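Local coordinates for CRISPR-associated protein, Cse2 family (Thermobifida fusca, PDB 4H79), which probably binds nucleic acid as the CasB (Cse2) subunit of the type I-E CRISPR Cascade complex, at residues Leu114-Met122 / Thr188-Ala196. Residues are numbered along the deposited sequence; the frame is centred on the assembly and turned at random.
Sequences LGEAVRRLM and TAWGRGFHA
Gly115 and Gly193 face each other where helix 114-119 meets the last turns of helix 180-195. With no side chain on either glycine, the axes of helix 114-119 and the 188-195 part come within 6.5 Å, crossing at -38°. Backbone touches backbone in glycine-mediated close packing: Gly115 CA lies 3.4 Å from Trp190 O, and Phe194 CA lies 3.3 Å from Gly115 O, as CA-H...O contacts. Leu114 sets its CD2 methyl over the six-membered ring of Trp190, 3.6 Å from the centroid, a CH-pi contact. Arg119 CD sits likewise over one face of Phe194, 3.7 Å from its centroid. Val118 CG1 meets the edge of that ring, and Met122 SD approaches it obliquely in a Met-aromatic contact. Arg119, with CG anti to the backbone N (chi1 -173°) and a bend at chi2, brings NH1 to Phe194 O in a nearly straight hydrogen bond of 3.1 Å. The acceptor lies in the guanidinium plane, though NH1 stands tilted from the carbonyl plane; NH2 bonds to Glu126 O. At the other edge, Glu116 folds its carboxylate over Gly193 CA. One water accepts from Gly115 N and donates to Glu116 OE1 and Ala189 O. The contact joins helix 114-119 to helix 180-195, the last one modelled. Leu114 and Val118 also pack on helix 144-160. Met122 and, from the other segment, Trp190 touch helix 129-138; Trp190 NE1 bonds to Gln173.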
ATOM      1  N   LEU A 114      -1.095   7.180  -4.845  1.00 22.08           N
ATOM      2  CA  LEU A 114      -2.475   6.738  -4.709  1.00 21.76           C
ATOM      3  C   LEU A 114      -3.517   7.698  -5.385  1.00 22.14           C
ATOM      4  O   LEU A 114      -4.478   7.237  -6.010  1.00 18.77           O
ATOM      5  CB  LEU A 114      -2.875   6.532  -3.271  1.00 20.24           C
ATOM      6  CG  LEU A 114      -4.287   5.992  -3.015  1.00 22.15           C
ATOM      7  CD1 LEU A 114      -4.351   4.558  -3.460  1.00 22.87           C
ATOM      8  CD2 LEU A 114      -4.556   6.037  -1.490  1.00 24.17           C
ATOM      9  N   GLY A 115      -3.308   9.001  -5.245  1.00 19.86           N
ATOM     10  CA  GLY A 115      -4.231  10.009  -5.848  1.00 23.26           C
ATOM     11  C   GLY A 115      -4.214   9.891  -7.387  1.00 24.94           C
ATOM     12  O   GLY A 115      -5.290   9.849  -8.040  1.00 22.43           O
ATOM     13  N   GLU A 116      -3.007   9.790  -7.971  1.00 23.64           N
ATOM     14  CA  GLU A 116      -2.870   9.621  -9.438  1.00 23.55           C
ATOM     15  C   GLU A 116      -3.554   8.328  -9.896  1.00 19.90           C
ATOM     16  O   GLU A 116      -4.223   8.319 -10.936  1.00 24.24           O
ATOM     17  CB  GLU A 116      -1.413   9.542  -9.878  1.00 26.09           C
ATOM     18  CG  GLU A 116      -0.666  10.863  -9.677  1.00 30.53           C
ATOM     19  CD  GLU A 116      -0.004  11.000  -8.255  1.00 39.31           C
ATOM     20  OE1 GLU A 116      -0.463  10.432  -7.196  1.00 35.00           O
ATOM     21  OE2 GLU A 116       1.004  11.715  -8.202  1.00 47.72           O
ATOM     22  N   ALA A 117      -3.343   7.236  -9.160  1.00 19.93           N
ATOM     23  CA  ALA A 117      -3.949   5.932  -9.538  1.00 23.71           C
ATOM     24  C   ALA A 117      -5.443   6.015  -9.482  1.00 21.83           C
ATOM     25  O   ALA A 117      -6.171   5.553 -10.416  1.00 18.99           O
ATOM     26  CB  ALA A 117      -3.431   4.806  -8.606  1.00 19.67           C
ATOM     27  N   VAL A 118      -5.951   6.561  -8.393  1.00 19.91           N
ATOM     28  CA  VAL A 118      -7.445   6.638  -8.241  1.00 19.23           C
ATOM     29  C   VAL A 118      -8.075   7.518  -9.372  1.00 20.44           C
ATOM     30  O   VAL A 118      -9.144   7.222  -9.907  1.00 22.16           O
ATOM     31  CB  VAL A 118      -7.809   7.202  -6.826  1.00 22.24           C
ATOM     32  CG1 VAL A 118      -9.298   7.612  -6.770  1.00 21.56           C
ATOM     33  CG2 VAL A 118      -7.480   6.131  -5.767  1.00 23.97           C
ATOM     34  N   ARG A 119      -7.409   8.598  -9.725  1.00 18.93           N
ATOM     35  CA  ARG A 119      -7.927   9.507 -10.779  1.00 21.18           C
ATOM     36  C   ARG A 119      -8.113   8.747 -12.139  1.00 19.90           C
ATOM     37  O   ARG A 119      -9.037   9.054 -12.888  1.00 21.66           O
ATOM     38  CB  ARG A 119      -6.979  10.703 -10.973  1.00 23.23           C
ATOM     39  CG  ARG A 119      -7.585  11.750 -11.945  1.00 24.75           C
ATOM     40  CD  ARG A 119      -8.866  12.304 -11.317  1.00 27.32           C
ATOM     41  NE  ARG A 119      -9.721  13.133 -12.208  1.00 39.98           N
ATOM     42  CZ  ARG A 119      -9.658  14.464 -12.367  1.00 45.09           C
ATOM     43  NH1 ARG A 119      -8.751  15.180 -11.735  1.00 38.09           N
ATOM     44  NH2 ARG A 119     -10.508  15.097 -13.191  1.00 42.09           N
ATOM     45  N   ARG A 120      -7.296   7.713 -12.395  1.00 19.46           N
ATOM     46  CA  ARG A 120      -7.387   6.902 -13.668  1.00 21.60           C
ATOM     47  C   ARG A 120      -8.666   6.107 -13.717  1.00 20.53           C
ATOM     48  O   ARG A 120      -9.076   5.642 -14.762  1.00 20.92           O
ATOM     49  CB  ARG A 120      -6.185   5.925 -13.831  1.00 26.17           C
ATOM     50  CG  ARG A 120      -4.812   6.600 -13.935  1.00 28.31           C
ATOM     51  CD  ARG A 120      -4.872   7.772 -14.835  1.00 34.35           C
ATOM     52  NE  ARG A 120      -3.503   8.276 -15.015  1.00 49.71           N
ATOM     53  CZ  ARG A 120      -2.706   7.926 -16.014  1.00 40.29           C
ATOM     54  NH1 ARG A 120      -3.142   7.109 -16.958  1.00 31.74           N
ATOM     55  NH2 ARG A 120      -1.496   8.435 -16.096  1.00 41.88           N
ATOM     56  N   LEU A 121      -9.280   5.910 -12.565  1.00 19.08           N
ATOM     57  CA  LEU A 121     -10.592   5.190 -12.503  1.00 21.45           C
ATOM     58  C   LEU A 121     -11.727   5.978 -13.125  1.00 23.33           C
ATOM     59  O   LEU A 121     -12.787   5.447 -13.370  1.00 23.77           O
ATOM     60  CB  LEU A 121     -10.970   4.852 -11.043  1.00 22.39           C
ATOM     61  CG  LEU A 121     -10.060   3.850 -10.325  1.00 19.58           C
ATOM     62  CD1 LEU A 121     -10.431   3.745  -8.819  1.00 19.29           C
ATOM     63  CD2 LEU A 121     -10.141   2.468 -10.976  1.00 18.60           C
ATOM     64  N   MET A 122     -11.493   7.244 -13.443  1.00 21.20           N
ATOM     65  CA  MET A 122     -12.597   8.075 -14.024  1.00 24.54           C
ATOM     66  C   MET A 122     -12.062   8.807 -15.262  1.00 20.73           C
ATOM     67  O   MET A 122     -10.837   8.884 -15.451  1.00 21.78           O
ATOM     68  CB  MET A 122     -13.203   9.054 -12.942  1.00 27.14           C
ATOM     69  CG  MET A 122     -12.217   9.960 -12.377  1.00 32.77           C
ATOM     70  SD  MET A 122     -12.672  10.459 -10.662  1.00 30.13           S
ATOM     71  CE  MET A 122     -12.474   8.986  -9.709  1.00 35.42           C
ATOM     72  N   THR A 188      -2.855  15.643   1.835  1.00 28.54           N
ATOM     73  CA  THR A 188      -2.458  16.690   0.873  1.00 29.83           C
ATOM     74  C   THR A 188      -1.760  16.063  -0.344  1.00 26.85           C
ATOM     75  O   THR A 188      -2.060  16.398  -1.497  1.00 29.40           O
ATOM     76  CB  THR A 188      -1.552  17.742   1.536  1.00 29.19           C
ATOM     77  OG1 THR A 188      -2.274  18.358   2.613  1.00 29.21           O
ATOM     78  CG2 THR A 188      -1.137  18.845   0.521  1.00 27.64           C
ATOM     79  N   ALA A 189      -0.852  15.121  -0.111  1.00 24.91           N
ATOM     80  CA  ALA A 189      -0.164  14.444  -1.258  1.00 25.41           C
ATOM     81  C   ALA A 189      -1.170  13.677  -2.157  1.00 30.64           C
ATOM     82  O   ALA A 189      -1.087  13.680  -3.421  1.00 30.16           O
ATOM     83  CB  ALA A 189       0.977  13.516  -0.752  1.00 27.40           C
ATOM     84  N   TRP A 190      -2.136  13.013  -1.512  1.00 26.48           N
ATOM     85  CA  TRP A 190      -3.158  12.266  -2.283  1.00 29.13           C
ATOM     86  C   TRP A 190      -4.045  13.219  -3.067  1.00 28.13           C
ATOM     87  O   TRP A 190      -4.370  12.947  -4.233  1.00 24.99           O
ATOM     88  CB  TRP A 190      -4.024  11.420  -1.368  1.00 24.45           C
ATOM     89  CG  TRP A 190      -3.326  10.235  -0.735  1.00 25.12           C
ATOM     90  CD1 TRP A 190      -2.058   9.747  -1.017  1.00 25.82           C
ATOM     91  CD2 TRP A 190      -3.857   9.350   0.310  1.00 31.79           C
ATOM     92  NE1 TRP A 190      -1.770   8.634  -0.258  1.00 26.94           N
ATOM     93  CE2 TRP A 190      -2.808   8.339   0.564  1.00 31.60           C
ATOM     94  CE3 TRP A 190      -5.051   9.290   1.025  1.00 29.68           C
ATOM     95  CZ2 TRP A 190      -2.954   7.340   1.516  1.00 29.96           C
ATOM     96  CZ3 TRP A 190      -5.188   8.294   1.987  1.00 29.97           C
ATOM     97  CH2 TRP A 190      -4.154   7.329   2.220  1.00 27.45           C
ATOM     98  N   GLY A 191      -4.479  14.319  -2.419  1.00 28.81           N
ATOM     99  CA  GLY A 191      -5.276  15.380  -3.051  1.00 28.46           C
ATOM    100  C   GLY A 191      -4.589  15.931  -4.279  1.00 31.74           C
ATOM    101  O   GLY A 191      -5.206  16.002  -5.353  1.00 29.61           O
ATOM    102  N   ARG A 192      -3.319  16.310  -4.125  1.00 31.60           N
ATOM    103  CA  ARG A 192      -2.504  16.848  -5.218  1.00 36.32           C
ATOM    104  C   ARG A 192      -2.377  15.827  -6.356  1.00 33.60           C
ATOM    105  O   ARG A 192      -2.559  16.186  -7.533  1.00 31.68           O
ATOM    106  CB  ARG A 192      -1.120  17.266  -4.697  1.00 40.85           C
ATOM    107  CG  ARG A 192      -0.470  18.441  -5.412  1.00 53.10           C
ATOM    108  CD  ARG A 192       0.766  18.983  -4.677  1.00 60.04           C
ATOM    109  NE  ARG A 192       1.653  17.890  -4.248  1.00 96.36           N
ATOM    110  CZ  ARG A 192       1.965  17.574  -2.978  1.00 88.76           C
ATOM    111  NH1 ARG A 192       2.758  16.525  -2.759  1.00 65.19           N
ATOM    112  NH2 ARG A 192       1.499  18.291  -1.931  1.00 90.39           N
ATOM    113  N   GLY A 193      -2.098  14.566  -6.038  1.00 29.71           N
ATOM    114  CA  GLY A 193      -1.928  13.573  -7.085  1.00 29.68           C
ATOM    115  C   GLY A 193      -3.210  13.310  -7.826  1.00 29.46           C
ATOM    116  O   GLY A 193      -3.218  13.087  -9.029  1.00 28.37           O
ATOM    117  N   PHE A 194      -4.326  13.352  -7.117  1.00 23.57           N
ATOM    118  CA  PHE A 194      -5.637  13.155  -7.781  1.00 29.42           C
ATOM    119  C   PHE A 194      -5.926  14.238  -8.881  1.00 33.53           C
ATOM    120  O   PHE A 194      -6.455  13.956  -9.974  1.00 27.89           O
ATOM    121  CB  PHE A 194      -6.702  13.199  -6.701  1.00 30.78           C
ATOM    122  CG  PHE A 194      -8.107  12.949  -7.216  1.00 31.39           C
ATOM    123  CD1 PHE A 194      -8.964  14.033  -7.592  1.00 34.90           C
ATOM    124  CD2 PHE A 194      -8.578  11.652  -7.318  1.00 30.55           C
ATOM    125  CE1 PHE A 194     -10.276  13.786  -8.063  1.00 31.45           C
ATOM    126  CE2 PHE A 194      -9.873  11.401  -7.752  1.00 32.87           C
ATOM    127  CZ  PHE A 194     -10.728  12.462  -8.141  1.00 31.16           C
ATOM    128  N   HIS A 195      -5.521  15.472  -8.611  1.00 37.16           N
ATOM    129  CA  HIS A 195      -5.757  16.610  -9.572  1.00 37.14           C
ATOM    130  C   HIS A 195      -4.594  16.891 -10.511  1.00 42.70           C
ATOM    131  O   HIS A 195      -4.729  17.733 -11.377  1.00 52.45           O
ATOM    132  CB  HIS A 195      -6.200  17.882  -8.806  1.00 31.40           C
ATOM    133  CG  HIS A 195      -7.520  17.711  -8.090  1.00 33.10           C
ATOM    134  ND1 HIS A 195      -8.716  17.757  -8.738  1.00 36.35           N
ATOM    135  CD2 HIS A 195      -7.807  17.485  -6.745  1.00 30.94           C
ATOM    136  CE1 HIS A 195      -9.716  17.543  -7.847  1.00 34.36           C
ATOM    137  NE2 HIS A 195      -9.150  17.382  -6.617  1.00 40.97           N
ATOM    138  N   ALA A 196      -3.458  16.194 -10.370  1.00 39.34           N
ATOM    139  CA  ALA A 196      -2.222  16.499 -11.133  1.00 51.06           C
ATOM    140  C   ALA A 196      -2.290  16.545 -12.691  1.00 64.70           C
ATOM    141  O   ALA A 196      -2.987  15.766 -13.355  1.00 69.33           O
ATOM    142  CB  ALA A 196      -1.066  15.600 -10.677  1.00 51.02           C
TER
HETATM  143  O   HOH W   1      -1.000  10.747  -4.756  1.00 26.55           O